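Side-chain contact in meso-diaminopimelate dehydrogenase (Clostridium tetani, PDB 3WGY), which catalyses the NADP-dependent, reversible oxidative deamination of meso-diaminopimelate: residues B[143-148]-B[181-186]. The protein carries 6 engineered substitutions. Numbering follows the deposited sequence.
Sequences KTHTFW and DKARSG
H145 and F147 share nearly the same first torsion, chi1 -62° and -66°, which sets each CG beside the backbone N and anti to the carbonyl carbon; being two residues apart on strand 142-147, both rings leave the same side of the strand and converge on A183 of helix 177-184. The closest approach is H145 CD2 to A183 CB at 3.9 Å. F147 CE1 lies 4.5 Å from that same CB, a looser apolar contact. The methyl group meets both rings obliquely. Backbone spacing fits so small a side chain: the CA atoms of H145 and A183 are 7.2 Å apart, and the CB of A183 points toward the strand.

Both rings have further partners. F191 meets H145 edge-to-face and also touches A183, whereas F147 packs on A179 and L180 of the same helix, makes a cation-pi contact with K196 and meets the ring of H197. Backbone hydrogen bonds between H145 and I254 and between F147 and F252 fix the strand against its neighbour, 249-258, in the antiparallel sheet; A183 touches I254 as well, so the last turn of the helix rests on two adjacent strands.

A183 is the next-to-last residue of the helix, and S185 is the first to leave helical phi/psi. Since helix 177-184 lies in the connection between strands 166-175 and 197-205 of the mixed sheet, the contact joins the outer strand 142-147 of the antiparallel sheet to that connection. No hydrogen bond or salt bridge crosses between the two segments, and they bury just 88 Å² together; their mutual hold therefore depends on van der Waals contact of one methyl with two buried rings.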
loop_
_atom_site.group_PDB
_atom_site.type_symbol
_atom_site.label_atom_id
_atom_site.label_comp_id
_atom_site.label_asym_id
_atom_site.label_seq_id
_atom_site.Cartn_x
_atom_site.Cartn_y
_atom_site.Cartn_z
ATOM N N LYS B 143 7.694 -5.133 14.169
ATOM C CA LYS B 143 6.853 -6.316 14.061
ATOM C C LYS B 143 5.688 -6.129 13.098
ATOM O O LYS B 143 5.140 -5.034 12.983
ATOM C CB LYS B 143 6.304 -6.684 15.447
ATOM C CG LYS B 143 7.376 -7.043 16.482
ATOM C CD LYS B 143 6.770 -7.399 17.837
ATOM C CE LYS B 143 7.839 -7.797 18.866
ATOM N NZ LYS B 143 8.583 -9.041 18.483
ATOM N N THR B 144 5.317 -7.195 12.394
ATOM C CA THR B 144 4.189 -7.123 11.476
ATOM C C THR B 144 3.019 -7.858 12.099
ATOM O O THR B 144 3.191 -8.930 12.684
ATOM C CB THR B 144 4.477 -7.795 10.124
ATOM O OG1 THR B 144 5.618 -7.182 9.517
ATOM C CG2 THR B 144 3.278 -7.650 9.207
ATOM N N HIS B 145 1.830 -7.287 11.960
ATOM C CA HIS B 145 0.631 -7.894 12.501
ATOM C C HIS B 145 -0.489 -7.913 11.464
ATOM O O HIS B 145 -0.932 -6.855 11.006
ATOM C CB HIS B 145 0.161 -7.116 13.729
ATOM C CG HIS B 145 1.144 -7.115 14.860
ATOM N ND1 HIS B 145 1.571 -8.276 15.474
ATOM C CD2 HIS B 145 1.764 -6.098 15.504
ATOM C CE1 HIS B 145 2.410 -7.973 16.447
ATOM N NE2 HIS B 145 2.544 -6.659 16.486
ATOM N N THR B 146 -0.936 -9.106 11.080
ATOM C CA THR B 146 -2.035 -9.211 10.137
ATOM C C THR B 146 -3.256 -9.750 10.879
ATOM O O THR B 146 -3.164 -10.734 11.619
ATOM C CB THR B 146 -1.729 -10.160 8.955
ATOM O OG1 THR B 146 -0.536 -9.737 8.286
ATOM C CG2 THR B 146 -2.870 -10.129 7.955
ATOM N N PHE B 147 -4.389 -9.087 10.695
ATOM C CA PHE B 147 -5.647 -9.500 11.320
ATOM C C PHE B 147 -6.649 -9.708 10.191
ATOM O O PHE B 147 -6.635 -8.972 9.205
ATOM C CB PHE B 147 -6.182 -8.416 12.258
ATOM C CG PHE B 147 -5.319 -8.149 13.462
ATOM C CD1 PHE B 147 -4.087 -7.535 13.332
ATOM C CD2 PHE B 147 -5.772 -8.469 14.739
ATOM C CE1 PHE B 147 -3.312 -7.233 14.454
ATOM C CE2 PHE B 147 -5.006 -8.171 15.869
ATOM C CZ PHE B 147 -3.775 -7.550 15.724
ATOM N N TRP B 148 -7.495 -10.640 10.265
ATOM C CA TRP B 148 -8.482 -10.848 9.224
ATOM C C TRP B 148 -9.844 -10.415 9.772
ATOM O O TRP B 148 -10.444 -11.096 10.603
ATOM C CB TRP B 148 -8.444 -12.309 8.771
ATOM C CG TRP B 148 -7.133 -12.619 8.068
ATOM C CD1 TRP B 148 -6.834 -12.398 6.748
ATOM C CD2 TRP B 148 -5.920 -13.094 8.675
ATOM N NE1 TRP B 148 -5.511 -12.702 6.498
ATOM C CE2 TRP B 148 -4.928 -13.133 7.662
ATOM C CE3 TRP B 148 -5.573 -13.487 9.977
ATOM C CZ2 TRP B 148 -3.614 -13.552 7.912
ATOM C CZ3 TRP B 148 -4.260 -13.904 10.226
ATOM C CH2 TRP B 148 -3.298 -13.932 9.194
ATOM N N ASP B 181 -5.647 -1.947 18.866
ATOM C CA ASP B 181 -5.199 -0.711 19.498
ATOM C C ASP B 181 -3.750 -0.826 19.950
ATOM O O ASP B 181 -2.964 0.101 19.759
ATOM C CB ASP B 181 -6.087 -0.366 20.701
ATOM C CG ASP B 181 -7.523 -0.044 20.297
ATOM O OD1 ASP B 181 -7.875 -0.185 19.103
ATOM O OD2 ASP B 181 -8.306 0.352 21.180
ATOM N N LYS B 182 -3.394 -1.961 20.548
ATOM C CA LYS B 182 -2.024 -2.155 21.002
ATOM C C LYS B 182 -1.068 -2.214 19.824
ATOM O O LYS B 182 0.025 -1.660 19.881
ATOM C CB LYS B 182 -1.911 -3.423 21.852
ATOM C CG LYS B 182 -2.703 -3.365 23.164
ATOM C CD LYS B 182 -2.459 -2.058 23.937
ATOM C CE LYS B 182 -3.316 -0.911 23.390
ATOM N NZ LYS B 182 -2.959 0.422 23.944
ATOM N N ALA B 183 -1.475 -2.877 18.749
ATOM C CA ALA B 183 -0.627 -2.952 17.569
ATOM C C ALA B 183 -0.430 -1.532 17.050
ATOM O O ALA B 183 0.695 -1.091 16.827
ATOM C CB ALA B 183 -1.281 -3.818 16.498
ATOM N N ARG B 184 -1.539 -0.815 16.875
ATOM C CA ARG B 184 -1.507 0.554 16.373
ATOM C C ARG B 184 -0.746 1.501 17.281
ATOM O O ARG B 184 -0.258 2.539 16.830
ATOM C CB ARG B 184 -2.925 1.078 16.176
ATOM C CG ARG B 184 -3.620 0.509 14.976
ATOM C CD ARG B 184 -5.108 0.715 15.098
ATOM N NE ARG B 184 -5.801 0.337 13.879
ATOM C CZ ARG B 184 -7.100 0.093 13.815
ATOM N NH1 ARG B 184 -7.844 0.183 14.909
ATOM N NH2 ARG B 184 -7.655 -0.223 12.651
ATOM N N SER B 185 -0.668 1.174 18.566
ATOM C CA SER B 185 0.080 2.024 19.473
ATOM C C SER B 185 1.525 1.720 19.102
ATOM O O SER B 185 1.783 0.791 18.342
ATOM C CB SER B 185 -0.191 1.645 20.934
ATOM O OG SER B 185 0.382 0.392 21.250
ATOM N N GLY B 186 2.476 2.480 19.615
ATOM C CA GLY B 186 3.854 2.194 19.252
ATOM C C GLY B 186 4.513 1.052 20.014
ATOM O O GLY B 186 5.585 0.578 19.622
#